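Local coordinates for E2A dna-binding protein (PDB 2WB0), which binds single-stranded DNA and, by forming multimers, unwinds the template without ATP during the elongation phase of adenovirus strand-displacement replication, at residues 220-223 with 224-228; 65-68 with 69-73; 57-60 with 61-64. All blocks are in the same frame, centred on the assembly; numbering follows the deposited sequence.

Interaction 1: residues 220-223 with 224-228; sequences PLRC and ECNSK. With ZN (zinc ion), chain C.
C223 and C225 grip the same zinc ion from two positions apart in the chain, C223 SG at 2.4 Å from the metal and 3.7 Å from C225 CB. C223 SG sits between its own backbone N and carbonyl carbon (chi1 63°), which turns the thiolate toward the metal; there it also takes a weak hydrogen bond from C225 N at 3.4 Å. A backbone N-H on a metal-bound sulfur probably helps to spread its negative charge.

N226 reaches back to tie down the chain entering the site. Its OD1 accepts from C223 N at 3.0 Å, the donor lying in the carbonyl plane with a C=O...N angle of 160°, while ND2 gives a weak bond to L221 O at 3.4 Å. The amide therefore answers one donor and one acceptor of the preceding backbone at once, and C223 is held through its N as well as its sulfur. Within the turn, S227 OG donates to E224 O at 3.2 Å.

R222 lays its aliphatic part along the turn, CD 3.4 Å from N226 O, but its guanidinium is bonded to E91 O. C277 and C294 complete the four-cysteine zinc site; C223 and C225 are its Cys-X-Cys pair, overlapping the type I beta turn from E224 to S227, in the zinc-binding region of the viral DNA-binding protein.

Interaction 2: residues 65-68 with 69-73; sequences KTFV and TMMGR
The backbone from K65 to R73 is regular alpha-helix, with T69, M70, M71 and G72 each donating its N-H four residues back, the M71 N to F67 O bond being 2.9 Å long and nearly straight at 173°. One acceptor in this run does double duty: K65 O takes T69 N at 2.9 Å and also the hydroxyl T69 OG1 at 2.9 Å. The two donors approach from opposite faces of the carbonyl plane, the hydroxyl standing 38° out of it. With OG1 beside its own backbone N, the T69 side chain leans back over the preceding turn, and its polar end is satisfied inside the helix itself.

Two residues further on, on another side of the helix, F67 and M71 make a Met-aromatic contact. The sulfur M71 SD comes to 3.6 Å from F67 CE2 and 4.4 Å from the ring centroid, 48° off the normal, so it approaches obliquely near the rim rather than over the middle. M71 CG, nearer the backbone, lies over a face of the same ring. F67 has its ring anti to the backbone N, which swings it along the helix surface to meet the methionine. On M70 the chain folds at chi2 and chi3, and CG rests 3.4 Å from T66 O while SD lies against one face of the R73 guanidinium.

This is the opening part of helix 64-83, wedged between other elements of the domain. V68 and M71 pack on helix 40-53, F67, M70 and M71 on helix 300-315, and T66 and M70 against I298 of strand 297-299.

Interaction 3: residues 57-60 with 61-64; sequences LQLT and FTSN
The loop between helix 40-53 and helix 64-83 turns sharply at T60 and F61 before S63 takes up the N-cap position of the second helix. F61 makes the turn with a left-handed backbone conformation (phi 53°, psi 39°), and the side chains of T60 and F61 stay together on the outside of the bend. The methyl T60 CG2 stands over one face of the F61 ring, 4.2 Å from its centroid and only 17° off the normal, a CH-pi contact displaced toward the CD2 and CE2 side. That methyl is anti to the backbone N of T60, and this carries it to the ring. F61 also meets the ring of F245, the planes inclined to each other, and packs on L272 and V274 of strand 271-276.

On the inner side of the bend L59 faces T62, with L59 CB and T62 CB 4.0 Å apart. No hydrogen bond joins the two halves of the loop directly. Instead D302, at the start of helix 300-315, bridges them, its OD2 bonded to both T60 N and T62 OG1, while S299 donates its N to T62 OG1 and meets T60 O through its hydroxyl. S63 OG, meanwhile, is hydrogen-bonded to T66 OG1 in the first turn of the helix. At the far end of the contact the leucine runs past the first helical residue, its methyl L59 CD1 resting 3.5 Å from the side-chain oxygen N64 OD1.

Overall arrangement
The three contacts follow the chain as 57-64, 65-73 and, much later, 220-228, and helix 64-83 joins them. Interaction 3 runs straight into interaction 2, their centres 11 Å apart; F67 packs back on the loop, with F67 CE2 3.4 Å from L57 CD2. Interaction 2 in turn meets the zinc loop of interaction 1 through a salt bridge, K65 NZ to E224 OE2 at 2.8 Å, and a probable hydrogen bond from R73 NH2 to R222 O at 3.1 Å. Interactions 1 and 3 do not touch, their nearest atoms about 7 Å apart. The helix thus connects the all-alpha region with the second zinc site, the K65 side chain lying about 9 Å from the metal.

Interaction 1: residues 220-223 with 224-228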
loop_
_atom_site.group_PDB
_atom_site.type_symbol
_atom_site.label_atom_id
_atom_site.label_comp_id
_atom_site.label_asym_id
_atom_site.label_seq_id
_atom_site.Cartn_x
_atom_site.Cartn_y
_atom_site.Cartn_z
ATOM N N PRO A 220 -0.832 -1.517 -1.833
ATOM C CA PRO A 220 0.072 -2.644 -2.000
ATOM C C PRO A 220 -0.495 -3.938 -1.409
ATOM O O PRO A 220 -1.152 -3.889 -0.351
ATOM C CB PRO A 220 1.332 -2.203 -1.220
ATOM C CG PRO A 220 0.717 -1.344 -0.065
ATOM C CD PRO A 220 -0.498 -0.644 -0.683
ATOM N N LEU A 221 -0.196 -5.063 -2.084
ATOM C CA LEU A 221 -0.475 -6.403 -1.605
ATOM C C LEU A 221 0.758 -7.016 -0.992
ATOM O O LEU A 221 0.634 -8.029 -0.249
ATOM C CB LEU A 221 -0.976 -7.299 -2.728
ATOM C CG LEU A 221 -2.362 -6.998 -3.244
ATOM C CD1 LEU A 221 -2.672 -8.158 -4.162
ATOM C CD2 LEU A 221 -3.383 -6.931 -2.138
ATOM N N ARG A 222 1.931 -6.385 -1.222
ATOM C CA ARG A 222 3.174 -6.982 -0.726
ATOM C C ARG A 222 4.073 -5.976 -0.090
ATOM O O ARG A 222 4.280 -4.880 -0.624
ATOM C CB ARG A 222 3.976 -7.613 -1.892
ATOM C CG ARG A 222 3.075 -8.515 -2.764
ATOM C CD ARG A 222 3.874 -9.342 -3.799
ATOM N NE ARG A 222 4.696 -8.603 -4.764
ATOM C CZ ARG A 222 4.531 -8.625 -6.085
ATOM N NH1 ARG A 222 3.441 -9.203 -6.666
ATOM N NH2 ARG A 222 5.423 -7.950 -6.836
ATOM N N CYS A 223 4.596 -6.337 1.067
ATOM C CA CYS A 223 5.643 -5.553 1.691
ATOM C C CYS A 223 6.938 -6.374 1.398
ATOM O O CYS A 223 6.948 -7.160 0.480
ATOM C CB CYS A 223 5.386 -5.320 3.167
ATOM S SG CYS A 223 5.362 -6.873 4.131
ATOM N N GLU A 224 8.022 -6.179 2.138
ATOM C CA GLU A 224 9.246 -6.970 1.910
ATOM C C GLU A 224 9.028 -8.400 2.302
ATOM O O GLU A 224 9.548 -9.315 1.643
ATOM C CB GLU A 224 10.364 -6.418 2.798
ATOM C CG GLU A 224 10.684 -4.987 2.413
ATOM C CD GLU A 224 11.862 -4.351 3.230
ATOM O OE1 GLU A 224 12.773 -5.115 3.700
ATOM O OE2 GLU A 224 11.831 -3.084 3.402
ATOM N N CYS A 225 8.201 -8.609 3.352
ATOM C CA CYS A 225 8.016 -9.945 3.892
ATOM C C CYS A 225 7.416 -10.948 2.914
ATOM O O CYS A 225 7.777 -12.121 2.977
ATOM C CB CYS A 225 7.165 -9.920 5.193
ATOM S SG CYS A 225 7.763 -8.704 6.428
ATOM N N ASN A 226 6.450 -10.532 2.078
ATOM C CA ASN A 226 5.915 -11.425 1.074
ATOM C C ASN A 226 6.154 -10.915 -0.332
ATOM O O ASN A 226 5.292 -11.090 -1.202
ATOM C CB ASN A 226 4.394 -11.668 1.291
ATOM C CG ASN A 226 3.591 -10.358 1.344
ATOM O OD1 ASN A 226 4.135 -9.264 1.423
ATOM N ND2 ASN A 226 2.291 -10.499 1.365
ATOM N N SER A 227 7.264 -10.250 -0.553
ATOM C CA SER A 227 7.504 -9.739 -1.930
ATOM C C SER A 227 7.740 -10.907 -2.907
ATOM O O SER A 227 7.425 -10.766 -4.102
ATOM C CB SER A 227 8.637 -8.704 -2.046
ATOM O OG SER A 227 9.787 -9.317 -1.510
ATOM N N LYS A 228 8.288 -12.041 -2.418
ATOM C CA LYS A 228 8.396 -13.240 -3.306
ATOM C C LYS A 228 7.277 -14.257 -3.121
ATOM O O LYS A 228 6.951 -14.596 -1.977
ATOM C CB LYS A 228 9.760 -13.925 -3.158
ATOM C CG LYS A 228 10.905 -13.014 -3.516
ATOM C CD LYS A 228 12.215 -13.526 -2.963
ATOM C CE LYS A 228 13.351 -12.556 -3.345
ATOM N NZ LYS A 228 13.413 -11.333 -2.459
HETATM ZN ZN ZN C . 6.800 -6.606 6.000
#

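Interaction 2: residues 65-68 with 69-73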
loop_
_atom_site.group_PDB
_atom_site.type_symbol
_atom_site.label_atom_id
_atom_site.label_comp_id
_atom_site.label_asym_id
_atom_site.label_seq_id
_atom_site.Cartn_x
_atom_site.Cartn_y
_atom_site.Cartn_z
ATOM N N LYS A 65 13.046 5.073 0.910
ATOM C CA LYS A 65 13.332 3.755 0.366
ATOM C C LYS A 65 12.080 3.142 -0.201
ATOM O O LYS A 65 12.109 2.583 -1.319
ATOM C CB LYS A 65 13.881 2.843 1.478
ATOM C CG LYS A 65 14.073 1.397 1.025
ATOM C CD LYS A 65 14.452 0.550 2.274
ATOM C CE LYS A 65 14.005 -0.902 2.177
ATOM N NZ LYS A 65 14.297 -1.658 3.474
ATOM N N THR A 66 10.966 3.249 0.545
ATOM C CA THR A 66 9.745 2.626 0.077
ATOM C C THR A 66 9.253 3.368 -1.158
ATOM O O THR A 66 8.775 2.732 -2.060
ATOM C CB THR A 66 8.614 2.611 1.114
ATOM O OG1 THR A 66 9.088 1.979 2.324
ATOM C CG2 THR A 66 7.423 1.769 0.559
ATOM N N PHE A 67 9.342 4.698 -1.185
ATOM C CA PHE A 67 8.880 5.424 -2.373
ATOM C C PHE A 67 9.656 4.942 -3.665
ATOM O O PHE A 67 9.061 4.606 -4.735
ATOM C CB PHE A 67 9.041 6.948 -2.167
ATOM C CG PHE A 67 8.511 7.746 -3.299
ATOM C CD1 PHE A 67 7.142 7.876 -3.458
ATOM C CD2 PHE A 67 9.380 8.316 -4.238
ATOM C CE1 PHE A 67 6.572 8.594 -4.531
ATOM C CE2 PHE A 67 8.855 9.061 -5.268
ATOM C CZ PHE A 67 7.413 9.152 -5.448
ATOM N N VAL A 68 10.970 4.900 -3.555
ATOM C CA VAL A 68 11.819 4.483 -4.683
ATOM C C VAL A 68 11.595 3.025 -5.099
ATOM O O VAL A 68 11.613 2.664 -6.311
ATOM C CB VAL A 68 13.311 4.756 -4.308
ATOM C CG1 VAL A 68 14.237 4.081 -5.271
ATOM C CG2 VAL A 68 13.536 6.254 -4.258
ATOM N N THR A 69 11.442 2.168 -4.104
ATOM C CA THR A 69 11.120 0.751 -4.387
ATOM C C THR A 69 9.814 0.596 -5.140
ATOM O O THR A 69 9.718 -0.208 -6.084
ATOM C CB THR A 69 11.048 -0.021 -3.091
ATOM O OG1 THR A 69 12.382 -0.026 -2.565
ATOM C CG2 THR A 69 10.538 -1.496 -3.351
ATOM N N MET A 70 8.809 1.392 -4.760
ATOM C CA MET A 70 7.566 1.279 -5.472
ATOM C C MET A 70 7.705 1.840 -6.882
ATOM O O MET A 70 7.136 1.284 -7.811
ATOM C CB MET A 70 6.373 1.905 -4.738
ATOM C CG MET A 70 6.015 1.196 -3.429
ATOM S SD MET A 70 5.750 -0.614 -3.554
ATOM C CE MET A 70 4.369 -0.530 -4.683
ATOM N N MET A 71 8.359 2.975 -7.047
ATOM C CA MET A 71 8.601 3.419 -8.405
ATOM C C MET A 71 9.292 2.290 -9.224
ATOM O O MET A 71 8.963 2.067 -10.400
ATOM C CB MET A 71 9.555 4.617 -8.370
ATOM C CG MET A 71 8.840 5.929 -8.022
ATOM S SD MET A 71 9.922 7.372 -8.209
ATOM C CE MET A 71 9.775 7.604 -9.917
ATOM N N GLY A 72 10.250 1.631 -8.585
ATOM C CA GLY A 72 10.945 0.491 -9.214
ATOM C C GLY A 72 9.994 -0.590 -9.697
ATOM O O GLY A 72 10.110 -1.101 -10.829
ATOM N N ARG A 73 9.042 -0.960 -8.867
ATOM C CA ARG A 73 8.074 -1.937 -9.289
ATOM C C ARG A 73 7.203 -1.448 -10.446
ATOM O O ARG A 73 6.803 -2.237 -11.332
ATOM C CB ARG A 73 7.168 -2.284 -8.098
ATOM C CG ARG A 73 7.878 -2.965 -6.867
ATOM C CD ARG A 73 6.752 -3.474 -5.913
ATOM N NE ARG A 73 7.154 -3.826 -4.509
ATOM C CZ ARG A 73 6.316 -4.104 -3.493
ATOM N NH1 ARG A 73 4.962 -3.957 -3.606
ATOM N NH2 ARG A 73 6.841 -4.481 -2.300
#

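Interaction 3: residues 57-60 with 61-64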
loop_
_atom_site.group_PDB
_atom_site.type_symbol
_atom_site.label_atom_id
_atom_site.label_comp_id
_atom_site.label_asym_id
_atom_site.label_seq_id
_atom_site.Cartn_x
_atom_site.Cartn_y
_atom_site.Cartn_z
ATOM N N LEU A 57 11.077 16.927 -3.840
ATOM C CA LEU A 57 9.783 16.196 -3.674
ATOM C C LEU A 57 9.561 15.996 -2.183
ATOM O O LEU A 57 10.474 15.599 -1.510
ATOM C CB LEU A 57 9.797 14.819 -4.380
ATOM C CG LEU A 57 8.713 13.785 -3.982
ATOM C CD1 LEU A 57 7.372 14.245 -4.509
ATOM C CD2 LEU A 57 9.105 12.433 -4.582
ATOM N N GLN A 58 8.362 16.283 -1.683
ATOM C CA GLN A 58 8.021 16.142 -0.280
ATOM C C GLN A 58 7.203 14.858 -0.086
ATOM O O GLN A 58 6.189 14.672 -0.751
ATOM C CB GLN A 58 7.200 17.366 0.187
ATOM C CG GLN A 58 8.076 18.650 0.337
ATOM C CD GLN A 58 7.314 19.979 0.137
ATOM O OE1 GLN A 58 7.211 20.790 1.075
ATOM N NE2 GLN A 58 6.783 20.211 -1.097
ATOM N N LEU A 59 7.688 13.947 0.743
ATOM C CA LEU A 59 6.951 12.700 1.017
ATOM C C LEU A 59 6.224 12.911 2.338
ATOM O O LEU A 59 6.727 13.708 3.166
ATOM C CB LEU A 59 7.940 11.507 1.112
ATOM C CG LEU A 59 8.590 11.166 -0.253
ATOM C CD1 LEU A 59 9.554 10.006 -0.171
ATOM C CD2 LEU A 59 7.559 10.886 -1.387
ATOM N N THR A 60 5.112 12.200 2.576
ATOM C CA THR A 60 4.347 12.434 3.817
ATOM C C THR A 60 4.000 11.070 4.362
ATOM O O THR A 60 3.263 10.312 3.679
ATOM C CB THR A 60 3.031 13.163 3.547
ATOM O OG1 THR A 60 3.307 14.346 2.802
ATOM C CG2 THR A 60 2.332 13.605 4.911
ATOM N N PHE A 61 4.581 10.734 5.524
ATOM C CA PHE A 61 4.454 9.371 6.097
ATOM C C PHE A 61 4.869 8.288 5.089
ATOM O O PHE A 61 4.209 7.181 5.015
ATOM C CB PHE A 61 3.029 9.014 6.502
ATOM C CG PHE A 61 2.346 10.045 7.366
ATOM C CD1 PHE A 61 2.998 10.634 8.479
ATOM C CD2 PHE A 61 1.074 10.454 7.042
ATOM C CE1 PHE A 61 2.309 11.680 9.240
ATOM C CE2 PHE A 61 0.415 11.401 7.781
ATOM C CZ PHE A 61 1.013 11.991 8.896
ATOM N N THR A 62 5.913 8.550 4.333
ATOM C CA THR A 62 6.405 7.563 3.388
ATOM C C THR A 62 7.907 7.569 3.581
ATOM O O THR A 62 8.483 8.645 3.711
ATOM C CB THR A 62 6.095 8.049 1.975
ATOM O OG1 THR A 62 4.704 8.070 1.810
ATOM C CG2 THR A 62 6.758 7.150 0.921
ATOM N N SER A 63 8.538 6.401 3.617
ATOM C CA SER A 63 10.009 6.406 3.696
ATOM C C SER A 63 10.594 6.536 2.318
ATOM O O SER A 63 9.973 6.088 1.316
ATOM C CB SER A 63 10.543 5.166 4.357
ATOM O OG SER A 63 10.618 4.132 3.450
ATOM N N ASN A 64 11.743 7.191 2.225
ATOM C CA ASN A 64 12.397 7.390 0.896
ATOM C C ASN A 64 12.623 6.079 0.166
ATOM O O ASN A 64 12.387 5.967 -1.030
ATOM C CB ASN A 64 13.782 8.088 1.026
ATOM C CG ASN A 64 13.685 9.553 1.572
ATOM O OD1 ASN A 64 12.703 10.235 1.361
ATOM N ND2 ASN A 64 14.760 10.018 2.284
#